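Local coordinates for protein SPD1 nuclease (Streptococcus pyogenes, PDB 2XGR) that is an extracellular DNase encoded by a prophage, which probably binds and hydrolyses nucleic acid with the help of a metal ion, at residues A[84-89]-A[123-128]; A[59-64]-A[77-82]; A[141-146]-A[234-239]; A[189-194]-A[241-246]. One frame throughout, in Å; residues are numbered along the deposited sequence.

Along the chain, interaction 2 (59-64 with 77-82) closes first and interaction 1 (84-89 with 123-128) follows it, whereas interactions 3 (141-146 with 234-239) and 4 (189-194 with 241-246) interleave their segments. The first two have centres about 11 Å apart and touch: strand 76-80 of the large antiparallel sheet forms the hairpin with strand 61-64, and side chains of helix 125-128 pack on it. The last two, about 14 Å apart between centres, are joined by Asn234 of interaction 3, which bonds to Pro194 and Tyr243 of interaction 4. Between the pairs, centres are separated by 22 to 29 Å. The second cluster lies where the chain after strand 228-233 meets helix 142-146 and the loop before strand 196-204.

Interaction 1 of 4, residues A[84-89]-A[123-128]; sequences HETKDV and VGYQFC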
loop_
_atom_site.group_PDB
_atom_site.type_symbol
_atom_site.label_atom_id
_atom_site.label_comp_id
_atom_site.label_asym_id
_atom_site.label_seq_id
_atom_site.Cartn_x
_atom_site.Cartn_y
_atom_site.Cartn_z
ATOM N N HIS A 84 12.000 7.211 8.909
ATOM C CA HIS A 84 11.353 6.229 9.781
ATOM C C HIS A 84 11.292 4.835 9.216
ATOM O O HIS A 84 10.804 3.937 9.909
ATOM C CB HIS A 84 9.944 6.631 10.084
ATOM C CG HIS A 84 9.779 8.019 10.596
ATOM N ND1 HIS A 84 10.229 8.417 11.858
ATOM C CD2 HIS A 84 9.125 9.083 10.068
ATOM C CE1 HIS A 84 9.967 9.705 12.024
ATOM N NE2 HIS A 84 9.249 10.118 10.978
ATOM N N GLU A 85 11.757 4.638 7.987
ATOM C CA GLU A 85 11.635 3.383 7.330
ATOM C C GLU A 85 12.500 2.333 8.006
ATOM O O GLU A 85 13.432 2.670 8.627
ATOM C CB GLU A 85 12.074 3.464 5.853
ATOM C CG GLU A 85 11.137 4.177 4.948
ATOM C CD GLU A 85 11.474 4.071 3.455
ATOM O OE1 GLU A 85 12.454 3.475 3.124
ATOM O OE2 GLU A 85 10.797 4.675 2.648
ATOM N N THR A 86 12.132 1.072 7.821
ATOM C CA THR A 86 12.922 -0.056 8.247
ATOM C C THR A 86 13.663 -0.695 7.053
ATOM O O THR A 86 13.096 -1.441 6.288
ATOM C CB THR A 86 11.970 -1.057 8.942
ATOM O OG1 THR A 86 11.349 -0.391 10.087
ATOM C CG2 THR A 86 12.753 -2.248 9.419
ATOM N N LYS A 87 14.858 -0.199 6.730
ATOM C CA LYS A 87 15.505 -0.583 5.482
ATOM C C LYS A 87 16.439 -1.714 5.865
ATOM O O LYS A 87 17.467 -1.472 6.553
ATOM C CB LYS A 87 16.316 0.576 4.885
ATOM C CG LYS A 87 15.565 1.897 4.903
ATOM C CD LYS A 87 16.431 3.124 4.522
ATOM C CE LYS A 87 15.574 4.322 4.094
ATOM N NZ LYS A 87 16.514 5.488 3.998
ATOM N N ASP A 88 15.888 -2.922 5.807
ATOM C CA ASP A 88 16.671 -4.122 6.197
ATOM C C ASP A 88 17.177 -4.740 4.886
ATOM O O ASP A 88 16.408 -5.024 3.957
ATOM C CB ASP A 88 15.734 -5.115 6.928
ATOM C CG ASP A 88 15.533 -4.749 8.397
ATOM O OD1 ASP A 88 16.254 -3.892 8.882
ATOM O OD2 ASP A 88 14.674 -5.326 9.093
ATOM N N VAL A 89 18.463 -5.044 4.854
ATOM C CA VAL A 89 19.070 -5.680 3.645
ATOM C C VAL A 89 18.536 -7.078 3.436
ATOM O O VAL A 89 18.351 -7.505 2.265
ATOM C CB VAL A 89 20.616 -5.706 3.812
ATOM C CG1 VAL A 89 21.291 -6.495 2.672
ATOM C CG2 VAL A 89 21.149 -4.225 3.734
ATOM N N VAL A 123 0.584 -2.787 4.220
ATOM C CA VAL A 123 1.640 -1.773 4.083
ATOM C C VAL A 123 3.006 -2.508 3.988
ATOM O O VAL A 123 3.317 -3.319 4.851
ATOM C CB VAL A 123 1.610 -0.789 5.253
ATOM C CG1 VAL A 123 2.914 0.087 5.254
ATOM C CG2 VAL A 123 0.417 0.179 5.118
ATOM N N GLY A 124 3.758 -2.328 2.883
ATOM C CA GLY A 124 5.008 -3.093 2.739
ATOM C C GLY A 124 5.986 -2.911 3.895
ATOM O O GLY A 124 6.072 -1.845 4.578
ATOM N N TYR A 125 6.836 -3.929 4.010
ATOM C CA TYR A 125 7.741 -3.998 5.162
ATOM C C TYR A 125 8.621 -2.783 5.378
ATOM O O TYR A 125 8.760 -2.331 6.525
ATOM C CB TYR A 125 8.668 -5.253 4.959
ATOM C CG TYR A 125 9.582 -5.432 6.117
ATOM C CD1 TYR A 125 9.118 -5.886 7.350
ATOM C CD2 TYR A 125 10.889 -5.021 6.023
ATOM C CE1 TYR A 125 9.984 -6.078 8.439
ATOM C CE2 TYR A 125 11.781 -5.226 7.105
ATOM C CZ TYR A 125 11.295 -5.679 8.313
ATOM O OH TYR A 125 12.156 -5.839 9.392
ATOM N N GLN A 126 9.266 -2.258 4.328
ATOM C CA GLN A 126 10.263 -1.216 4.595
ATOM C C GLN A 126 9.599 0.079 5.024
ATOM O O GLN A 126 10.247 0.985 5.543
ATOM C CB GLN A 126 11.155 -0.969 3.376
ATOM C CG GLN A 126 12.043 -2.155 3.023
ATOM C CD GLN A 126 13.247 -1.752 2.204
ATOM O OE1 GLN A 126 14.335 -2.380 2.306
ATOM N NE2 GLN A 126 13.076 -0.790 1.362
ATOM N N PHE A 127 8.270 0.157 4.920
ATOM C CA PHE A 127 7.602 1.324 5.475
ATOM C C PHE A 127 7.309 1.084 6.925
ATOM O O PHE A 127 7.531 1.951 7.750
ATOM C CB PHE A 127 6.274 1.650 4.751
ATOM C CG PHE A 127 6.458 2.116 3.322
ATOM C CD1 PHE A 127 7.641 2.799 2.916
ATOM C CD2 PHE A 127 5.452 1.953 2.401
ATOM C CE1 PHE A 127 7.808 3.289 1.581
ATOM C CE2 PHE A 127 5.611 2.400 1.056
ATOM C CZ PHE A 127 6.767 3.092 0.654
ATOM N N CYS A 128 6.750 -0.084 7.223
ATOM C CA CYS A 128 6.232 -0.298 8.603
ATOM C C CYS A 128 7.094 -1.178 9.521
ATOM O O CYS A 128 6.812 -1.289 10.740
ATOM C CB CYS A 128 4.793 -0.876 8.573
ATOM S SG CYS A 128 4.660 -2.595 7.914
HETATM O O HOH W 1 9.461 1.521 9.827
#
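Tyr125 and Asp88 meet with their side chains at about a right angle, the ring and carboxylate planes turned 44° apart. The phenol donates to Asp88, OH to OD2 at 2.6 Å, and approaches the anti side of that oxygen from somewhat outside the carboxylate plane. Tyr125 reaches it because its CG stands opposite the backbone N (chi1 -178°), which carries the phenol out to Asp88. The methyl of Thr86 packs obliquely against the same ring, CG2 lying 3.6 Å from Tyr125 OH.

Glu85 and Phe127 instead run alongside each other and point the same way. Glu85 OE2 lies in the ring plane at the edge of Phe127, 3.5 Å from CE1, and near Asp168 of helix 160-173. Between these two side-chain pairs, Thr86 N bonds to Gln126 O at 3.0 Å, and the CB of Glu85 presses on that same carbonyl. A water accepts a hydrogen bond from Thr86 OG1 at 2.7 Å and donates to His84 O and Phe127 O.

The loop after strand 76-80 is thus held to helix 125-128, which lies between the paired strands 119-121 and 137-139 of this His-Me finger protein, by a backbone bond, a phenol-carboxylate bond and a water. The phenol proton would partly offset the charge of Asp88, while the proximity of Glu85 to Asp168 would probably favour a proton on one of those acids.

Interaction 2 of 4, residues A[59-64]-A[77-82]; sequences NYQLQL and HIQLQD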
loop_
_atom_site.group_PDB
_atom_site.type_symbol
_atom_site.label_atom_id
_atom_site.label_comp_id
_atom_site.label_asym_id
_atom_site.label_seq_id
_atom_site.Cartn_x
_atom_site.Cartn_y
_atom_site.Cartn_z
ATOM N N ASN A 59 4.578 13.186 13.795
ATOM C CA ASN A 59 5.248 12.004 14.357
ATOM C C ASN A 59 4.862 10.828 13.471
ATOM O O ASN A 59 3.743 10.807 12.950
ATOM C CB ASN A 59 4.760 11.710 15.798
ATOM C CG ASN A 59 5.183 12.802 16.782
ATOM O OD1 ASN A 59 4.357 13.362 17.462
ATOM N ND2 ASN A 59 6.433 13.063 16.857
ATOM N N TYR A 60 5.769 9.865 13.350
ATOM C CA TYR A 60 5.450 8.584 12.687
ATOM C C TYR A 60 4.241 7.969 13.400
ATOM O O TYR A 60 4.228 7.908 14.651
ATOM C CB TYR A 60 6.661 7.666 12.864
ATOM C CG TYR A 60 6.439 6.232 12.428
ATOM C CD1 TYR A 60 6.700 5.865 11.100
ATOM C CD2 TYR A 60 5.825 5.307 13.282
ATOM C CE1 TYR A 60 6.581 4.581 10.692
ATOM C CE2 TYR A 60 5.642 3.969 12.843
ATOM C CZ TYR A 60 6.004 3.639 11.566
ATOM O OH TYR A 60 5.850 2.323 11.159
ATOM N N GLN A 61 3.320 7.387 12.613
ATOM C CA GLN A 61 2.182 6.654 13.173
ATOM C C GLN A 61 1.895 5.448 12.298
ATOM O O GLN A 61 1.931 5.574 11.039
ATOM C CB GLN A 61 0.888 7.486 13.070
ATOM C CG GLN A 61 0.891 8.830 13.718
ATOM C CD GLN A 61 -0.236 9.706 13.187
ATOM O OE1 GLN A 61 -1.413 9.403 13.383
ATOM N NE2 GLN A 61 0.121 10.824 12.615
ATOM N N LEU A 62 1.509 4.337 12.917
ATOM C CA LEU A 62 1.013 3.192 12.175
ATOM C C LEU A 62 -0.245 2.759 12.889
ATOM O O LEU A 62 -0.240 2.531 14.071
ATOM C CB LEU A 62 2.057 2.090 12.189
ATOM C CG LEU A 62 1.643 0.733 11.612
ATOM C CD1 LEU A 62 1.439 0.888 10.092
ATOM C CD2 LEU A 62 2.732 -0.304 11.925
ATOM N N GLN A 63 -1.347 2.746 12.154
ATOM C CA GLN A 63 -2.626 2.316 12.722
ATOM C C GLN A 63 -3.096 1.057 11.992
ATOM O O GLN A 63 -3.194 1.076 10.773
ATOM C CB GLN A 63 -3.585 3.515 12.617
ATOM C CG GLN A 63 -4.829 3.315 13.513
ATOM C CD GLN A 63 -5.435 4.629 14.060
ATOM O OE1 GLN A 63 -6.609 4.615 14.447
ATOM N NE2 GLN A 63 -4.681 5.751 14.067
ATOM N N LEU A 64 -3.446 -0.011 12.716
ATOM C CA LEU A 64 -3.850 -1.243 12.082
ATOM C C LEU A 64 -5.317 -1.480 12.394
ATOM O O LEU A 64 -5.683 -1.488 13.556
ATOM C CB LEU A 64 -3.039 -2.396 12.644
ATOM C CG LEU A 64 -1.510 -2.332 12.383
ATOM C CD1 LEU A 64 -0.757 -3.523 13.056
ATOM C CD2 LEU A 64 -1.277 -2.256 10.884
ATOM N N HIS A 77 -2.578 1.556 7.982
ATOM C CA HIS A 77 -2.532 2.983 7.643
ATOM C C HIS A 77 -1.290 3.587 8.287
ATOM O O HIS A 77 -1.091 3.468 9.519
ATOM C CB HIS A 77 -3.773 3.677 8.165
ATOM C CG HIS A 77 -4.133 4.970 7.458
ATOM N ND1 HIS A 77 -3.250 5.786 6.784
ATOM C CD2 HIS A 77 -5.330 5.626 7.459
ATOM C CE1 HIS A 77 -3.919 6.852 6.299
ATOM N NE2 HIS A 77 -5.169 6.780 6.743
ATOM N N ILE A 78 -0.381 4.129 7.466
ATOM C CA ILE A 78 0.858 4.686 8.026
ATOM C C ILE A 78 0.995 6.159 7.661
ATOM O O ILE A 78 0.487 6.625 6.614
ATOM C CB ILE A 78 2.059 3.824 7.524
ATOM C CG1 ILE A 78 3.355 4.086 8.339
ATOM C CG2 ILE A 78 2.306 3.995 5.980
ATOM C CD1 ILE A 78 4.459 2.980 8.032
ATOM N N GLN A 79 1.715 6.893 8.496
ATOM C CA GLN A 79 2.092 8.246 8.091
ATOM C C GLN A 79 3.560 8.393 8.524
ATOM O O GLN A 79 3.886 8.170 9.704
ATOM C CB GLN A 79 1.119 9.263 8.723
ATOM C CG GLN A 79 1.340 10.661 8.115
ATOM C CD GLN A 79 0.391 11.670 8.657
ATOM O OE1 GLN A 79 0.815 12.553 9.427
ATOM N NE2 GLN A 79 -0.909 11.548 8.302
ATOM N N LEU A 80 4.457 8.571 7.545
ATOM C CA LEU A 80 5.907 8.466 7.884
ATOM C C LEU A 80 6.737 9.392 7.021
ATOM O O LEU A 80 6.268 9.840 5.930
ATOM C CB LEU A 80 6.400 6.976 7.761
ATOM C CG LEU A 80 6.743 6.503 6.322
ATOM C CD1 LEU A 80 7.651 5.254 6.320
ATOM C CD2 LEU A 80 5.373 6.228 5.475
ATOM N N GLN A 81 7.978 9.627 7.469
ATOM C CA GLN A 81 9.049 10.130 6.592
ATOM C C GLN A 81 10.050 9.061 6.240
ATOM O O GLN A 81 10.129 8.005 6.863
ATOM C CB GLN A 81 9.790 11.319 7.287
ATOM C CG GLN A 81 8.827 12.446 7.747
ATOM C CD GLN A 81 9.639 13.523 8.476
ATOM O OE1 GLN A 81 10.284 13.216 9.460
ATOM N NE2 GLN A 81 9.583 14.750 8.012
ATOM N N ASP A 82 10.927 9.417 5.292
ATOM C CA ASP A 82 11.967 8.511 4.825
ATOM C C ASP A 82 12.790 8.013 6.026
ATOM O O ASP A 82 13.086 6.807 6.120
ATOM C CB ASP A 82 12.905 9.246 3.878
ATOM C CG ASP A 82 14.074 8.367 3.406
ATOM O OD1 ASP A 82 13.870 7.402 2.703
ATOM O OD2 ASP A 82 15.198 8.616 3.809
HETATM O O HOH W 2 2.231 12.878 11.479
#
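Four backbone hydrogen bonds join Gln61 with Gln79 and Gln63 with His77, the hydrogen-bonded pairs of an antiparallel beta hairpin made by strands 61-64 and 76-80. The segment axes run 4.7 Å apart and are almost exactly antiparallel. Gln63 N to His77 O is the shortest of the four, at 2.7 Å and with an N-H...O angle of 175°. Gln61 bonds to Gln79 through both its N and its O, the nitrogen at 3.1 Å from Gln79 O. Strand 76-80 is paired on its other edge with strand 178-186, so the hairpin extends the large sheet.

On the face carrying Gln61 and Gln79, the two side chains lie alongside and point the same way, with their amide planes 66° apart. They are linked through a water that donates to Gln79 OE1 and Asn59 O and accepts a weak bond from Gln61 NE2. The amide nitrogens have further partners: Gln61 NE2 bonds to Pro55 O, and Gln79 NE2 to Asp180 and Leu54 O.

Leu62 and Ile78 form the intervening non-hydrogen-bonded pair on the other face, where Leu62 CD1 comes 3.9 Å from Ile78 CB. Tyr60, just before the strand, extends its ring along Leu80, with CD1 at 3.5 Å from Leu80 CB. Ile78 crosses that ring at a slant: with CG1 trans to N (chi1 -165°), the terminal CD1 is carried to 3.5 Å from Tyr60 OH.

Interaction 3 of 4, residues A[141-146]-A[234-239]; sequences TAWLNT and NSAPNI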
loop_
_atom_site.group_PDB
_atom_site.type_symbol
_atom_site.label_atom_id
_atom_site.label_comp_id
_atom_site.label_asym_id
_atom_site.label_seq_id
_atom_site.Cartn_x
_atom_site.Cartn_y
_atom_site.Cartn_z
ATOM N N THR A 141 -1.815 -13.172 -4.120
ATOM C CA THR A 141 -1.017 -13.725 -5.222
ATOM C C THR A 141 0.372 -13.108 -5.291
ATOM O O THR A 141 0.583 -11.966 -4.892
ATOM C CB THR A 141 -1.671 -13.605 -6.595
ATOM O OG1 THR A 141 -1.759 -12.238 -7.004
ATOM C CG2 THR A 141 -3.123 -14.281 -6.586
ATOM N N ALA A 142 1.331 -13.901 -5.787
ATOM C CA ALA A 142 2.697 -13.352 -6.031
ATOM C C ALA A 142 2.647 -12.246 -7.066
ATOM O O ALA A 142 3.303 -11.219 -6.892
ATOM C CB ALA A 142 3.621 -14.553 -6.546
ATOM N N TRP A 143 1.765 -12.385 -8.070
ATOM C CA TRP A 143 1.516 -11.363 -9.062
ATOM C C TRP A 143 1.130 -10.030 -8.391
ATOM O O TRP A 143 1.739 -8.981 -8.690
ATOM C CB TRP A 143 0.399 -11.840 -10.071
ATOM C CG TRP A 143 0.164 -10.940 -11.217
ATOM C CD1 TRP A 143 -0.884 -10.075 -11.373
ATOM C CD2 TRP A 143 0.921 -10.866 -12.417
ATOM N NE1 TRP A 143 -0.781 -9.412 -12.569
ATOM C CE2 TRP A 143 0.303 -9.897 -13.245
ATOM C CE3 TRP A 143 2.043 -11.557 -12.898
ATOM C CZ2 TRP A 143 0.780 -9.586 -14.515
ATOM C CZ3 TRP A 143 2.501 -11.250 -14.170
ATOM C CH2 TRP A 143 1.901 -10.253 -14.936
ATOM N N LEU A 144 0.159 -10.069 -7.480
ATOM C CA LEU A 144 -0.274 -8.817 -6.804
ATOM C C LEU A 144 0.861 -8.293 -5.907
ATOM O O LEU A 144 1.102 -7.092 -5.800
ATOM C CB LEU A 144 -1.513 -9.077 -5.953
ATOM C CG LEU A 144 -1.952 -7.841 -5.148
ATOM C CD1 LEU A 144 -2.127 -6.589 -5.988
ATOM C CD2 LEU A 144 -3.266 -8.211 -4.438
ATOM N N ASN A 145 1.544 -9.210 -5.240
ATOM C CA ASN A 145 2.519 -8.791 -4.242
ATOM C C ASN A 145 3.757 -8.097 -4.894
ATOM O O ASN A 145 4.065 -6.925 -4.632
ATOM C CB ASN A 145 2.926 -9.994 -3.393
ATOM C CG ASN A 145 4.012 -9.646 -2.332
ATOM O OD1 ASN A 145 3.825 -8.775 -1.501
ATOM N ND2 ASN A 145 5.100 -10.433 -2.317
ATOM N N THR A 146 4.460 -8.820 -5.745
ATOM C CA THR A 146 5.657 -8.207 -6.373
ATOM C C THR A 146 5.571 -8.165 -7.900
ATOM O O THR A 146 6.579 -7.775 -8.550
ATOM C CB THR A 146 6.957 -9.015 -6.016
ATOM O OG1 THR A 146 6.708 -10.403 -6.292
ATOM C CG2 THR A 146 7.393 -8.866 -4.580
ATOM N N ASN A 234 -6.635 -8.924 -6.798
ATOM C CA ASN A 234 -5.905 -9.999 -6.155
ATOM C C ASN A 234 -6.186 -11.272 -6.984
ATOM O O ASN A 234 -7.104 -12.051 -6.663
ATOM C CB ASN A 234 -6.332 -10.175 -4.711
ATOM C CG ASN A 234 -5.428 -11.108 -3.916
ATOM O OD1 ASN A 234 -4.329 -11.493 -4.382
ATOM N ND2 ASN A 234 -5.827 -11.401 -2.684
ATOM N N SER A 235 -5.415 -11.422 -8.063
ATOM C CA SER A 235 -5.500 -12.540 -9.006
ATOM C C SER A 235 -4.136 -12.704 -9.678
ATOM O O SER A 235 -3.208 -11.905 -9.425
ATOM C CB SER A 235 -6.600 -12.239 -10.063
ATOM O OG SER A 235 -6.276 -11.070 -10.786
ATOM N N ALA A 236 -4.024 -13.661 -10.591
ATOM C CA ALA A 236 -2.775 -13.801 -11.350
ATOM C C ALA A 236 -3.084 -14.481 -12.668
ATOM O O ALA A 236 -4.000 -15.316 -12.712
ATOM C CB ALA A 236 -1.778 -14.648 -10.589
ATOM N N PRO A 237 -2.297 -14.171 -13.706
ATOM C CA PRO A 237 -2.577 -14.630 -15.065
ATOM C C PRO A 237 -2.838 -16.127 -15.178
ATOM O O PRO A 237 -3.717 -16.535 -15.952
ATOM C CB PRO A 237 -1.301 -14.270 -15.797
ATOM C CG PRO A 237 -0.884 -13.007 -15.119
ATOM C CD PRO A 237 -1.153 -13.245 -13.682
ATOM N N ASN A 238 -2.086 -16.943 -14.461
ATOM C CA ASN A 238 -2.056 -18.404 -14.787
ATOM C C ASN A 238 -2.779 -19.274 -13.773
ATOM O O ASN A 238 -2.490 -20.480 -13.659
ATOM C CB ASN A 238 -0.606 -18.885 -14.816
ATOM C CG ASN A 238 0.205 -18.349 -13.634
ATOM O OD1 ASN A 238 1.338 -18.792 -13.392
ATOM N ND2 ASN A 238 -0.358 -17.367 -12.910
ATOM N N ILE A 239 -3.615 -18.646 -12.952
ATOM C CA ILE A 239 -4.072 -19.271 -11.732
ATOM C C ILE A 239 -5.542 -18.948 -11.532
ATOM O O ILE A 239 -6.018 -17.892 -11.973
ATOM C CB ILE A 239 -3.251 -18.789 -10.538
ATOM C CG1 ILE A 239 -1.936 -19.568 -10.437
ATOM C CG2 ILE A 239 -4.013 -18.915 -9.255
ATOM C CD1 ILE A 239 -0.917 -18.885 -9.493
#
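Thr141, at the N-cap of helix 142-146, lies beside the extended run Asn234 to Ala236, its CA 6.0 Å from that of Ser235, and the run then enters a type I turn from Ala236 to Ile239. Two bonds fasten this residue to the loop. Its backbone N donates to Asn234 OD1 at 3.0 Å, nearly straight at 170° and in the carbonyl plane. Its hydroxyl donates to Ser235 O at 2.8 Å, from above the plane of that carbonyl. The same OG1 accepts from Leu144 N at 2.9 Å; a chi1 of 67° tucks it between the backbone N and carbonyl carbon, where it can serve both partners.

Asn234 is held at its other amide end as well, ND2 donating to Pro194 O and Ala139 O, so its rotation is well defined. Leu144 crosses it at about a right angle, with CD2 against OD1. Further along, Trp143 presents one indole face to Pro237: CD sits 3.5 Å from the centroid of the five-membered ring and 16° off its normal, a CH-pi contact. Ala236 CB fills in against Trp143 CB at 3.6 Å, and Glu158 accepts from the indole NE1.

A threonine N-cap and a proline-over-tryptophan CH-pi contact thus join a loop to helix 142-146. This helix follows the paired strands 119-121 and 137-139, consistent with the beta-beta-alpha element of His-Me finger nucleases.

Interaction 4 of 4, residues A[189-194]-A[241-246]; sequences GNEVVP and LDYLNG
This is a loop-to-turn contact at the periphery of the fold, its centre about 20 Å from the centre of the chain, where the connection between strands 178-186 and 196-204 meets the turn between the short strands 240-242 and 247-249. One carbonyl gathers its polar part: Tyr243 O accepts from Val193 N at 3.1 Å, with an N-H...O angle of 162° and in the carbonyl plane, and more weakly from Val192 N.

Around that carbonyl the side chains pack from several directions. Val193 meets the Tyr243 ring at about a right angle, CG1 lying 3.6 Å from CD1; this branch points away from the backbone N (chi1 -179°), leaving CG2 to reach 3.5 Å from Gly246 CA. Glu191 crosses Tyr243 obliquely, with carboxylate and ring planes 30° apart, and places OE1 3.3 Å from Tyr243 CB. Its charge is paired with Arg195, which also makes a cation-pi contact with the tyrosine ring. Leu241 CB lies over one face of that ring, 3.8 Å above its plane and off centre. Farther out, Leu244 CD1 rests 3.7 Å from Asn190 O, and Val192 CG2 touches Leu244 O.

Within the turn, Gly246 N bonds to Asp242 O at 2.7 Å. Tyr243 OH bonds to Asn234 O, so the residue is gripped at its backbone carbonyl and its phenol. Glu191, Arg195 and Tyr243 therefore combine an ion pair with a cation-pi contact, in which the carboxylate would partly balance the guanidinium charge beside the aromatic ring.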
loop_
_atom_site.group_PDB
_atom_site.type_symbol
_atom_site.label_atom_id
_atom_site.label_comp_id
_atom_site.label_asym_id
_atom_site.label_seq_id
_atom_site.Cartn_x
_atom_site.Cartn_y
_atom_site.Cartn_z
ATOM N N GLY A 189 -18.485 -11.054 1.020
ATOM C CA GLY A 189 -19.130 -12.123 1.839
ATOM C C GLY A 189 -18.207 -12.765 2.856
ATOM O O GLY A 189 -17.562 -12.054 3.635
ATOM N N ASN A 190 -18.165 -14.106 2.907
ATOM C CA ASN A 190 -17.310 -14.854 3.838
ATOM C C ASN A 190 -15.865 -15.130 3.358
ATOM O O ASN A 190 -15.140 -15.863 4.015
ATOM C CB ASN A 190 -17.944 -16.239 4.089
ATOM C CG ASN A 190 -19.289 -16.127 4.743
ATOM O OD1 ASN A 190 -19.464 -15.325 5.655
ATOM N ND2 ASN A 190 -20.269 -16.874 4.233
ATOM N N GLU A 191 -15.499 -14.610 2.188
ATOM C CA GLU A 191 -14.242 -14.982 1.564
ATOM C C GLU A 191 -13.089 -14.479 2.439
ATOM O O GLU A 191 -13.098 -13.317 2.874
ATOM C CB GLU A 191 -14.159 -14.364 0.163
ATOM C CG GLU A 191 -15.205 -14.960 -0.831
ATOM C CD GLU A 191 -15.253 -14.241 -2.109
ATOM O OE1 GLU A 191 -14.373 -13.364 -2.398
ATOM O OE2 GLU A 191 -16.119 -14.559 -2.939
ATOM N N VAL A 192 -12.068 -15.335 2.590
ATOM C CA VAL A 192 -10.964 -14.951 3.458
ATOM C C VAL A 192 -9.866 -14.273 2.613
ATOM O O VAL A 192 -8.979 -13.657 3.195
ATOM C CB VAL A 192 -10.381 -16.132 4.286
ATOM C CG1 VAL A 192 -11.468 -16.740 5.187
ATOM C CG2 VAL A 192 -9.792 -17.166 3.379
ATOM N N VAL A 193 -9.912 -14.419 1.285
ATOM C CA VAL A 193 -8.936 -13.802 0.376
ATOM C C VAL A 193 -9.625 -12.567 -0.154
ATOM O O VAL A 193 -10.699 -12.641 -0.793
ATOM C CB VAL A 193 -8.642 -14.773 -0.849
ATOM C CG1 VAL A 193 -7.568 -14.161 -1.840
ATOM C CG2 VAL A 193 -8.211 -16.096 -0.370
ATOM N N PRO A 194 -9.005 -11.366 0.021
ATOM C CA PRO A 194 -9.656 -10.209 -0.637
ATOM C C PRO A 194 -9.623 -10.284 -2.143
ATOM O O PRO A 194 -8.641 -10.679 -2.703
ATOM C CB PRO A 194 -8.816 -8.969 -0.158
ATOM C CG PRO A 194 -7.434 -9.572 0.182
ATOM C CD PRO A 194 -7.659 -11.074 0.543
ATOM N N LEU A 241 -8.143 -18.744 -8.260
ATOM C CA LEU A 241 -8.137 -18.719 -6.812
ATOM C C LEU A 241 -9.479 -19.168 -6.283
ATOM O O LEU A 241 -10.475 -18.810 -6.822
ATOM C CB LEU A 241 -7.846 -17.307 -6.261
ATOM C CG LEU A 241 -6.508 -16.686 -6.680
ATOM C CD1 LEU A 241 -6.400 -15.245 -6.214
ATOM C CD2 LEU A 241 -5.365 -17.515 -6.091
ATOM N N ASP A 242 -9.432 -19.899 -5.200
ATOM C CA ASP A 242 -10.539 -20.099 -4.267
ATOM C C ASP A 242 -10.452 -19.020 -3.171
ATOM O O ASP A 242 -9.757 -19.184 -2.125
ATOM C CB ASP A 242 -10.503 -21.504 -3.672
ATOM C CG ASP A 242 -11.584 -21.729 -2.560
ATOM O OD1 ASP A 242 -12.418 -20.806 -2.371
ATOM O OD2 ASP A 242 -11.580 -22.816 -1.902
ATOM N N TYR A 243 -11.278 -17.991 -3.388
ATOM C CA TYR A 243 -11.346 -16.793 -2.470
ATOM C C TYR A 243 -11.947 -17.135 -1.140
ATOM O O TYR A 243 -11.666 -16.519 -0.074
ATOM C CB TYR A 243 -12.002 -15.551 -3.098
ATOM C CG TYR A 243 -11.294 -14.998 -4.288
ATOM C CD1 TYR A 243 -10.314 -13.979 -4.140
ATOM C CD2 TYR A 243 -11.574 -15.447 -5.576
ATOM C CE1 TYR A 243 -9.611 -13.528 -5.202
ATOM C CE2 TYR A 243 -10.884 -14.916 -6.701
ATOM C CZ TYR A 243 -9.861 -13.979 -6.474
ATOM O OH TYR A 243 -9.207 -13.426 -7.545
ATOM N N LEU A 244 -12.746 -18.215 -1.143
ATOM C CA LEU A 244 -13.334 -18.619 0.068
ATOM C C LEU A 244 -12.410 -19.376 1.001
ATOM O O LEU A 244 -12.454 -19.186 2.223
ATOM C CB LEU A 244 -14.639 -19.373 -0.239
ATOM C CG LEU A 244 -15.620 -19.719 0.847
ATOM C CD1 LEU A 244 -16.023 -18.509 1.617
ATOM C CD2 LEU A 244 -16.851 -20.306 0.160
ATOM N N ASN A 245 -11.557 -20.251 0.454
ATOM C CA ASN A 245 -10.778 -21.140 1.283
ATOM C C ASN A 245 -9.297 -20.790 1.257
ATOM O O ASN A 245 -8.526 -21.251 2.103
ATOM C CB ASN A 245 -11.023 -22.601 0.855
ATOM C CG ASN A 245 -12.514 -23.028 1.057
ATOM O OD1 ASN A 245 -12.976 -23.097 2.206
ATOM N ND2 ASN A 245 -13.267 -23.245 -0.046
ATOM N N GLY A 246 -8.907 -19.954 0.293
ATOM C CA GLY A 246 -7.540 -19.438 0.288
ATOM C C GLY A 246 -6.580 -20.442 -0.345
ATOM O O GLY A 246 -5.517 -20.701 0.197
#